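Local coordinates for protein rhamnosidase B (PDB 2OKX) that hydrolyses alpha-L-rhamnosides, releasing terminal L-rhamnose, as a glycoside hydrolase of family 78, probably with inversion at the anomeric carbon, at residues A[737-743]-A[775-780]; A[761-767]-A[792-798]; A[767-771]-A[784-788]. All blocks are in the same frame, centred on the assembly; numbering follows the deposited sequence.

Contact 1: A[737-743]-A[775-780]; sequences NAVLWDE and VAQGER
A cation-pi stack of Arg780 on Trp741 joins the first turn of helix 778-789 to the short strand 741-742, which follows helix 723-739, on the periphery of the six-hairpin glycosidase domain. Arg780 runs extended from CG to the guanidinium, and this straight chain lies along the indole. Its CD sits over the six-membered ring, 3.7 Å from the centroid, while CZ lies 3.4 Å from the centroid of the five-membered ring. The guanidinium and indole planes are only 13° apart. The indole therefore backs NE, CZ and NH2, while NH1 reaches past the ring. There Arg780 NH1 donates a fairly straight bond to Asn737 O in the last turn of helix 723-739 (2.8 Å, 162°). The same nitrogen reaches Asn737 OD1 at 2.9 Å, more bent, at 139°. OD1 is also bonded to the hydroxyl of Tyr748, on strand 747-752. The other half of the Asn737 amide is used as well: ND2 gives a bond to Val775 O at 3.0 Å, with that oxygen close to the amide plane, so both ends of the amide are held and its rotation is fixed. Glu743 OE1 stands 3.8 Å from Arg780 NH2, a long salt bridge that probably adds to the negative potential made by the carbonyl oxygens. Tyr748 meets Trp741 edge-to-face. The result is a planar arginine-on-tryptophan stack, with the guanidinium edge bound to carbonyl oxygen in the C-terminal turn of a helix.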
loop_
_atom_site.group_PDB
_atom_site.type_symbol
_atom_site.label_atom_id
_atom_site.label_comp_id
_atom_site.label_asym_id
_atom_site.label_seq_id
_atom_site.Cartn_x
_atom_site.Cartn_y
_atom_site.Cartn_z
ATOM N N ASN A 737 17.716 -18.316 26.957
ATOM C CA ASN A 737 19.115 -18.183 27.351
ATOM C C ASN A 737 19.780 -19.543 27.542
ATOM O O ASN A 737 20.985 -19.690 27.343
ATOM C CB ASN A 737 19.232 -17.377 28.651
ATOM C CG ASN A 737 19.140 -15.877 28.424
ATOM O OD1 ASN A 737 19.944 -15.302 27.691
ATOM N ND2 ASN A 737 18.164 -15.238 29.058
ATOM N N ALA A 738 18.981 -20.536 27.921
ATOM C CA ALA A 738 19.487 -21.884 28.154
ATOM C C ALA A 738 19.684 -22.696 26.876
ATOM O O ALA A 738 20.587 -23.528 26.799
ATOM C CB ALA A 738 18.544 -22.629 29.093
ATOM N N VAL A 739 18.850 -22.443 25.871
ATOM C CA VAL A 739 18.923 -23.192 24.622
ATOM C C VAL A 739 19.489 -22.451 23.411
ATOM O O VAL A 739 20.458 -22.896 22.795
ATOM C CB VAL A 739 17.521 -23.723 24.232
ATOM C CG1 VAL A 739 17.617 -24.597 22.989
ATOM C CG2 VAL A 739 16.913 -24.494 25.396
ATOM N N LEU A 740 18.876 -21.321 23.077
ATOM C CA LEU A 740 19.267 -20.540 21.907
ATOM C C LEU A 740 20.595 -19.787 21.927
ATOM O O LEU A 740 20.937 -19.115 20.953
ATOM C CB LEU A 740 18.133 -19.577 21.558
ATOM C CG LEU A 740 16.829 -20.311 21.231
ATOM C CD1 LEU A 740 15.703 -19.317 21.002
ATOM C CD2 LEU A 740 17.041 -21.186 19.998
ATOM N N TRP A 741 21.353 -19.898 23.014
ATOM C CA TRP A 741 22.638 -19.210 23.097
ATOM C C TRP A 741 23.814 -20.125 22.761
ATOM O O TRP A 741 23.836 -21.292 23.152
ATOM C CB TRP A 741 22.824 -18.609 24.495
ATOM C CG TRP A 741 24.174 -17.986 24.719
ATOM C CD1 TRP A 741 25.290 -18.600 25.213
ATOM C CD2 TRP A 741 24.552 -16.628 24.447
ATOM N NE1 TRP A 741 26.339 -17.711 25.267
ATOM C CE2 TRP A 741 25.914 -16.494 24.803
ATOM C CE3 TRP A 741 23.874 -15.512 23.935
ATOM C CZ2 TRP A 741 26.612 -15.286 24.664
ATOM C CZ3 TRP A 741 24.567 -14.311 23.798
ATOM C CH2 TRP A 741 25.923 -14.211 24.162
ATOM N N ASP A 742 24.784 -19.589 22.025
ATOM C CA ASP A 742 25.976 -20.344 21.643
ATOM C C ASP A 742 27.188 -19.770 22.370
ATOM O O ASP A 742 27.529 -18.600 22.194
ATOM C CB ASP A 742 26.206 -20.258 20.133
ATOM C CG ASP A 742 27.313 -21.185 19.659
ATOM O OD1 ASP A 742 27.115 -22.416 19.707
ATOM O OD2 ASP A 742 28.383 -20.689 19.245
ATOM N N GLU A 743 27.840 -20.597 23.182
ATOM C CA GLU A 743 29.008 -20.160 23.941
ATOM C C GLU A 743 30.205 -19.793 23.072
ATOM O O GLU A 743 30.841 -18.763 23.291
ATOM C CB GLU A 743 29.418 -21.240 24.944
ATOM C CG GLU A 743 28.399 -21.474 26.048
ATOM C CD GLU A 743 28.203 -20.256 26.935
ATOM O OE1 GLU A 743 27.325 -20.306 27.824
ATOM O OE2 GLU A 743 28.926 -19.252 26.750
ATOM N N VAL A 775 16.308 -9.803 27.332
ATOM C CA VAL A 775 16.578 -11.220 27.534
ATOM C C VAL A 775 18.066 -11.397 27.792
ATOM O O VAL A 775 18.478 -12.279 28.546
ATOM C CB VAL A 775 16.167 -12.049 26.294
ATOM C CG1 VAL A 775 16.679 -13.475 26.421
ATOM C CG2 VAL A 775 14.653 -12.050 26.156
ATOM N N ALA A 776 18.868 -10.548 27.160
ATOM C CA ALA A 776 20.313 -10.595 27.323
ATOM C C ALA A 776 20.706 -9.708 28.499
ATOM O O ALA A 776 20.676 -8.482 28.400
ATOM C CB ALA A 776 21.000 -10.116 26.049
ATOM N N GLN A 777 21.067 -10.335 29.612
ATOM C CA GLN A 777 21.461 -9.603 30.811
ATOM C C GLN A 777 22.904 -9.913 31.189
ATOM O O GLN A 777 23.508 -10.849 30.665
ATOM C CB GLN A 777 20.536 -9.967 31.976
ATOM C CG GLN A 777 19.072 -9.618 31.752
ATOM C CD GLN A 777 18.830 -8.122 31.680
ATOM O OE1 GLN A 777 19.388 -7.430 30.828
ATOM N NE2 GLN A 777 17.992 -7.615 32.576
ATOM N N GLY A 778 23.450 -9.115 32.100
ATOM C CA GLY A 778 24.815 -9.319 32.545
ATOM C C GLY A 778 25.830 -9.450 31.426
ATOM O O GLY A 778 25.809 -8.693 30.457
ATOM N N GLU A 779 26.720 -10.426 31.569
ATOM C CA GLU A 779 27.773 -10.679 30.593
ATOM C C GLU A 779 27.272 -10.668 29.151
ATOM O O GLU A 779 27.860 -10.012 28.289
ATOM C CB GLU A 779 28.435 -12.025 30.892
ATOM C CG GLU A 779 28.897 -12.173 32.335
ATOM C CD GLU A 779 29.437 -13.557 32.638
ATOM O OE1 GLU A 779 28.700 -14.543 32.424
ATOM O OE2 GLU A 779 30.596 -13.657 33.094
ATOM N N ARG A 780 26.191 -11.395 28.893
ATOM C CA ARG A 780 25.629 -11.465 27.550
ATOM C C ARG A 780 25.162 -10.101 27.057
ATOM O O ARG A 780 25.211 -9.817 25.861
ATOM C CB ARG A 780 24.474 -12.468 27.513
ATOM C CG ARG A 780 24.928 -13.898 27.744
ATOM C CD ARG A 780 23.778 -14.878 27.677
ATOM N NE ARG A 780 24.244 -16.251 27.848
ATOM C CZ ARG A 780 23.457 -17.321 27.805
ATOM N NH1 ARG A 780 22.154 -17.181 27.597
ATOM N NH2 ARG A 780 23.974 -18.530 27.968
#

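Contact 2: A[761-767]-A[792-798]; sequences VYSMQTQ and PPAFVQI
Phe795 inserts its ring between Tyr762 CB and the ring of Pro792, while the backbones of 761-767 and 792-798 meet in a single parallel bridge at Ser763 and Val796. Tyr762 CB lies over one face of the phenyl, 3.4 Å from Phe795 CE2; Pro792 CB lies over the opposite face, brought there by the type I turn from Pro792 to Phe795. With chi1 at -82° and chi2 and chi3 near -60°, the Met764 chain curls so that SD sits at the edge of the phenyl, 3.9 Å from Pro792 CD. Cutting Phe795 back to an alanine would probably open a gap between Tyr762 CB and Pro792 and take away the ring edge beside the Met764 sulfur. Val796 N donates to Tyr762 O (2.7 Å), and Met764 N to Val796 O (2.9 Å). Ser763 CB and Val796 CB are tight, at 3.4 Å. Ser763 is the N-cap of helix 764-772: its OG accepts a weak bond from Thr766 N and also pairs with Asp750. Gln767 NE2 donates to Ser763 O and is bonded to Tyr748 O. The bridge thus ties the start of helix 764-772, beside strand 747-752, to the loop between helices 778-789 and 801-813.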
loop_
_atom_site.group_PDB
_atom_site.type_symbol
_atom_site.label_atom_id
_atom_site.label_comp_id
_atom_site.label_asym_id
_atom_site.label_seq_id
_atom_site.Cartn_x
_atom_site.Cartn_y
_atom_site.Cartn_z
ATOM N N VAL A 761 23.674 -19.886 11.458
ATOM C CA VAL A 761 23.611 -18.530 10.932
ATOM C C VAL A 761 23.444 -17.526 12.072
ATOM O O VAL A 761 22.587 -17.693 12.939
ATOM C CB VAL A 761 22.431 -18.379 9.935
ATOM C CG1 VAL A 761 22.337 -16.942 9.438
ATOM C CG2 VAL A 761 22.622 -19.332 8.762
ATOM N N TYR A 762 24.275 -16.489 12.066
ATOM C CA TYR A 762 24.224 -15.450 13.089
ATOM C C TYR A 762 23.952 -14.095 12.448
ATOM O O TYR A 762 24.599 -13.716 11.468
ATOM C CB TYR A 762 25.542 -15.418 13.859
ATOM C CG TYR A 762 25.790 -16.687 14.638
ATOM C CD1 TYR A 762 25.193 -16.892 15.881
ATOM C CD2 TYR A 762 26.578 -17.708 14.109
ATOM C CE1 TYR A 762 25.371 -18.083 16.580
ATOM C CE2 TYR A 762 26.763 -18.908 14.798
ATOM C CZ TYR A 762 26.156 -19.087 16.031
ATOM O OH TYR A 762 26.326 -20.272 16.711
ATOM N N SER A 763 22.994 -13.364 13.008
ATOM C CA SER A 763 22.629 -12.062 12.467
ATOM C C SER A 763 22.615 -10.963 13.518
ATOM O O SER A 763 22.438 -11.221 14.707
ATOM C CB SER A 763 21.246 -12.146 11.821
ATOM O OG SER A 763 20.265 -12.460 12.796
ATOM N N MET A 764 22.813 -9.731 13.068
ATOM C CA MET A 764 22.784 -8.584 13.966
ATOM C C MET A 764 21.369 -8.447 14.507
ATOM O O MET A 764 21.166 -8.089 15.668
ATOM C CB MET A 764 23.159 -7.310 13.214
ATOM C CG MET A 764 24.649 -7.105 13.051
ATOM S SD MET A 764 25.432 -6.983 14.670
ATOM C CE MET A 764 24.666 -5.489 15.302
ATOM N N GLN A 765 20.396 -8.745 13.647
ATOM C CA GLN A 765 18.985 -8.649 13.995
ATOM C C GLN A 765 18.619 -9.379 15.285
ATOM O O GLN A 765 18.043 -8.795 16.203
ATOM C CB GLN A 765 18.117 -9.184 12.845
ATOM C CG GLN A 765 18.073 -8.305 11.585
ATOM C CD GLN A 765 19.210 -8.565 10.608
ATOM O OE1 GLN A 765 19.150 -8.144 9.450
ATOM N NE2 GLN A 765 20.249 -9.252 11.066
ATOM N N THR A 766 18.942 -10.665 15.349
ATOM C CA THR A 766 18.620 -11.455 16.527
ATOM C C THR A 766 19.265 -10.902 17.791
ATOM O O THR A 766 18.649 -10.898 18.854
ATOM C CB THR A 766 19.044 -12.921 16.335
ATOM O OG1 THR A 766 18.331 -13.472 15.220
ATOM C CG2 THR A 766 18.730 -13.739 17.587
ATOM N N GLN A 767 20.502 -10.433 17.668
ATOM C CA GLN A 767 21.221 -9.881 18.811
ATOM C C GLN A 767 20.559 -8.583 19.278
ATOM O O GLN A 767 20.363 -8.370 20.476
ATOM C CB GLN A 767 22.682 -9.605 18.443
ATOM C CG GLN A 767 23.386 -10.733 17.698
ATOM C CD GLN A 767 23.104 -12.105 18.288
ATOM O OE1 GLN A 767 23.198 -12.306 19.500
ATOM N NE2 GLN A 767 22.768 -13.061 17.424
ATOM N N PRO A 792 29.766 -7.488 13.785
ATOM C CA PRO A 792 30.654 -8.464 13.143
ATOM C C PRO A 792 30.276 -8.625 11.671
ATOM O O PRO A 792 29.173 -9.062 11.350
ATOM C CB PRO A 792 30.399 -9.737 13.944
ATOM C CG PRO A 792 30.053 -9.212 15.307
ATOM C CD PRO A 792 29.126 -8.068 14.978
ATOM N N PRO A 793 31.190 -8.272 10.757
ATOM C CA PRO A 793 30.920 -8.386 9.320
ATOM C C PRO A 793 30.518 -9.787 8.859
ATOM O O PRO A 793 29.977 -9.952 7.763
ATOM C CB PRO A 793 32.227 -7.910 8.686
ATOM C CG PRO A 793 33.253 -8.279 9.713
ATOM C CD PRO A 793 32.581 -7.854 10.993
ATOM N N ALA A 794 30.779 -10.789 9.695
ATOM C CA ALA A 794 30.434 -12.168 9.363
ATOM C C ALA A 794 28.958 -12.424 9.634
ATOM O O ALA A 794 28.361 -13.345 9.071
ATOM C CB ALA A 794 31.286 -13.134 10.174
ATOM N N PHE A 795 28.377 -11.611 10.509
ATOM C CA PHE A 795 26.965 -11.740 10.848
ATOM C C PHE A 795 26.105 -11.206 9.715
ATOM O O PHE A 795 26.560 -10.389 8.912
ATOM C CB PHE A 795 26.629 -10.939 12.110
ATOM C CG PHE A 795 27.023 -11.609 13.395
ATOM C CD1 PHE A 795 26.601 -11.081 14.613
ATOM C CD2 PHE A 795 27.810 -12.754 13.399
ATOM C CE1 PHE A 795 26.955 -11.684 15.816
ATOM C CE2 PHE A 795 28.169 -13.365 14.599
ATOM C CZ PHE A 795 27.741 -12.828 15.809
ATOM N N VAL A 796 24.865 -11.677 9.650
ATOM C CA VAL A 796 23.934 -11.191 8.642
ATOM C C VAL A 796 23.708 -9.740 9.063
ATOM O O VAL A 796 23.612 -9.455 10.254
ATOM C CB VAL A 796 22.594 -11.964 8.689
ATOM C CG1 VAL A 796 21.575 -11.306 7.770
ATOM C CG2 VAL A 796 22.815 -13.411 8.266
ATOM N N GLN A 797 23.637 -8.828 8.099
ATOM C CA GLN A 797 23.450 -7.414 8.409
ATOM C C GLN A 797 22.001 -6.948 8.273
ATOM O O GLN A 797 21.173 -7.633 7.667
ATOM C CB GLN A 797 24.346 -6.565 7.505
ATOM C CG GLN A 797 25.831 -6.900 7.601
ATOM C CD GLN A 797 26.394 -6.682 8.995
ATOM O OE1 GLN A 797 26.241 -5.611 9.577
ATOM N NE2 GLN A 797 27.057 -7.700 9.535
ATOM N N ILE A 798 21.704 -5.779 8.842
ATOM C CA ILE A 798 20.363 -5.203 8.782
ATOM C C ILE A 798 20.031 -4.898 7.326
ATOM O O ILE A 798 20.815 -4.255 6.625
ATOM C CB ILE A 798 20.282 -3.904 9.620
ATOM C CG1 ILE A 798 20.437 -4.241 11.107
ATOM C CG2 ILE A 798 18.954 -3.193 9.367
ATOM C CD1 ILE A 798 20.386 -3.035 12.019
#

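Contact 3: A[767-771]-A[784-788]; sequences QVVAY and IEGYL
Gln767 faces Ile784 where two consecutive helices of the six-hairpin glycosidase domain, 764-772 and 778-789, pack side by side; the axes of the two short segments approach to 9.8 Å at 126° between their directions. Ile784 straddles Gln767: its CG2 lies 3.4 Å from the backbone Gln767 O, and its CD1 rests 3.5 Å from Gln767 OE1, in an amide held through NE2 by Tyr748 O. Gln767 CG also brushes Tyr787 CD1, the amide standing nearly perpendicular to that ring, whose hydroxyl is bonded to Arg746 O. One residue on, Val768 points its CB away from the partner helix, yet CG2 still reaches Leu788 CD2 at 3.8 Å. Tyr771 has its CG anti to the backbone N (chi1 -173°), which swings the ring out to the partner helix, where Ile784 and Leu788 both approach it from the same side. Its CB meets Ile784 CG2 at 3.6 Å. Leu788 CD1 sits over a ring face as a CH-pi contact, 3.9 Å from the centroid. Farther out the extended Glu785 chain passes at a slant, its CG 3.3 Å from Tyr771 CE1, and Tyr771 OH donates to Glu785 OE1 at 2.8 Å, approaching from above the carboxylate plane.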
loop_
_atom_site.group_PDB
_atom_site.type_symbol
_atom_site.label_atom_id
_atom_site.label_comp_id
_atom_site.label_asym_id
_atom_site.label_seq_id
_atom_site.Cartn_x
_atom_site.Cartn_y
_atom_site.Cartn_z
ATOM N N GLN A 767 20.502 -10.433 17.668
ATOM C CA GLN A 767 21.221 -9.881 18.811
ATOM C C GLN A 767 20.559 -8.583 19.278
ATOM O O GLN A 767 20.363 -8.370 20.476
ATOM C CB GLN A 767 22.682 -9.605 18.443
ATOM C CG GLN A 767 23.386 -10.733 17.698
ATOM C CD GLN A 767 23.104 -12.105 18.288
ATOM O OE1 GLN A 767 23.198 -12.306 19.500
ATOM N NE2 GLN A 767 22.768 -13.061 17.424
ATOM N N VAL A 768 20.220 -7.716 18.325
ATOM C CA VAL A 768 19.575 -6.449 18.651
ATOM C C VAL A 768 18.261 -6.701 19.384
ATOM O O VAL A 768 17.966 -6.053 20.386
ATOM C CB VAL A 768 19.290 -5.614 17.374
ATOM C CG1 VAL A 768 18.420 -4.413 17.717
ATOM C CG2 VAL A 768 20.597 -5.144 16.758
ATOM N N VAL A 769 17.474 -7.647 18.883
ATOM C CA VAL A 769 16.194 -7.963 19.506
ATOM C C VAL A 769 16.379 -8.511 20.920
ATOM O O VAL A 769 15.603 -8.193 21.819
ATOM C CB VAL A 769 15.392 -8.986 18.662
ATOM C CG1 VAL A 769 14.102 -9.353 19.373
ATOM C CG2 VAL A 769 15.080 -8.395 17.291
ATOM N N ALA A 770 17.401 -9.336 21.116
ATOM C CA ALA A 770 17.664 -9.902 22.435
ATOM C C ALA A 770 17.981 -8.769 23.412
ATOM O O ALA A 770 17.570 -8.793 24.574
ATOM C CB ALA A 770 18.833 -10.880 22.364
ATOM N N TYR A 771 18.707 -7.771 22.921
ATOM C CA TYR A 771 19.086 -6.621 23.730
ATOM C C TYR A 771 17.867 -5.782 24.118
ATOM O O TYR A 771 17.696 -5.424 25.285
ATOM C CB TYR A 771 20.074 -5.752 22.952
ATOM C CG TYR A 771 20.672 -4.618 23.755
ATOM C CD1 TYR A 771 21.661 -4.859 24.709
ATOM C CD2 TYR A 771 20.254 -3.305 23.556
ATOM C CE1 TYR A 771 22.220 -3.815 25.447
ATOM C CE2 TYR A 771 20.803 -2.257 24.286
ATOM C CZ TYR A 771 21.786 -2.517 25.230
ATOM O OH TYR A 771 22.324 -1.480 25.953
ATOM N N ILE A 784 26.502 -8.197 23.691
ATOM C CA ILE A 784 25.619 -7.665 22.657
ATOM C C ILE A 784 25.955 -6.202 22.375
ATOM O O ILE A 784 25.994 -5.780 21.219
ATOM C CB ILE A 784 24.130 -7.776 23.071
ATOM C CG1 ILE A 784 23.766 -9.241 23.334
ATOM C CG2 ILE A 784 23.238 -7.214 21.972
ATOM C CD1 ILE A 784 23.971 -10.156 22.146
ATOM N N GLU A 785 26.212 -5.434 23.430
ATOM C CA GLU A 785 26.553 -4.025 23.275
ATOM C C GLU A 785 27.803 -3.840 22.425
ATOM O O GLU A 785 27.937 -2.844 21.710
ATOM C CB GLU A 785 26.740 -3.371 24.646
ATOM C CG GLU A 785 25.447 -3.271 25.434
ATOM C CD GLU A 785 25.592 -2.496 26.730
ATOM O OE1 GLU A 785 24.558 -2.254 27.391
ATOM O OE2 GLU A 785 26.732 -2.132 27.091
ATOM N N GLY A 786 28.718 -4.802 22.499
ATOM C CA GLY A 786 29.926 -4.715 21.702
ATOM C C GLY A 786 29.561 -4.851 20.235
ATOM O O GLY A 786 30.112 -4.159 19.373
ATOM N N TYR A 787 28.624 -5.750 19.954
ATOM C CA TYR A 787 28.164 -5.977 18.590
ATOM C C TYR A 787 27.474 -4.720 18.066
ATOM O O TYR A 787 27.635 -4.354 16.902
ATOM C CB TYR A 787 27.191 -7.163 18.552
ATOM C CG TYR A 787 27.820 -8.502 18.894
ATOM C CD1 TYR A 787 27.028 -9.591 19.257
ATOM C CD2 TYR A 787 29.205 -8.681 18.850
ATOM C CE1 TYR A 787 27.597 -10.827 19.571
ATOM C CE2 TYR A 787 29.785 -9.913 19.161
ATOM C CZ TYR A 787 28.975 -10.978 19.521
ATOM O OH TYR A 787 29.543 -12.192 19.842
ATOM N N LEU A 788 26.710 -4.061 18.932
ATOM C CA LEU A 788 26.004 -2.842 18.555
ATOM C C LEU A 788 26.978 -1.772 18.067
ATOM O O LEU A 788 26.761 -1.156 17.021
ATOM C CB LEU A 788 25.193 -2.302 19.742
ATOM C CG LEU A 788 24.080 -3.195 20.302
ATOM C CD1 LEU A 788 23.341 -2.449 21.402
ATOM C CD2 LEU A 788 23.110 -3.592 19.193
#

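Overall arrangement
All three contacts lie within the six-hairpin glycosidase domain, on one side of the chain's centre and about 29 to 38 Å from it. Their segments come in the order 737-743, 761-767, 767-771, 775-780, 784-788, 792-798, so contact 3 falls within the span bounded by contact 2, while contact 1 interleaves with both. Contact 3 is central: its centre is about 10 Å from that of contact 2, with which it shares Gln767 and helix 764-772, and about 11 Å from contact 1, with which it shares helix 778-789. Contacts 1 and 2 are about 16 Å apart. Together they fix two consecutive helices to each other and to their flanking strand and loop.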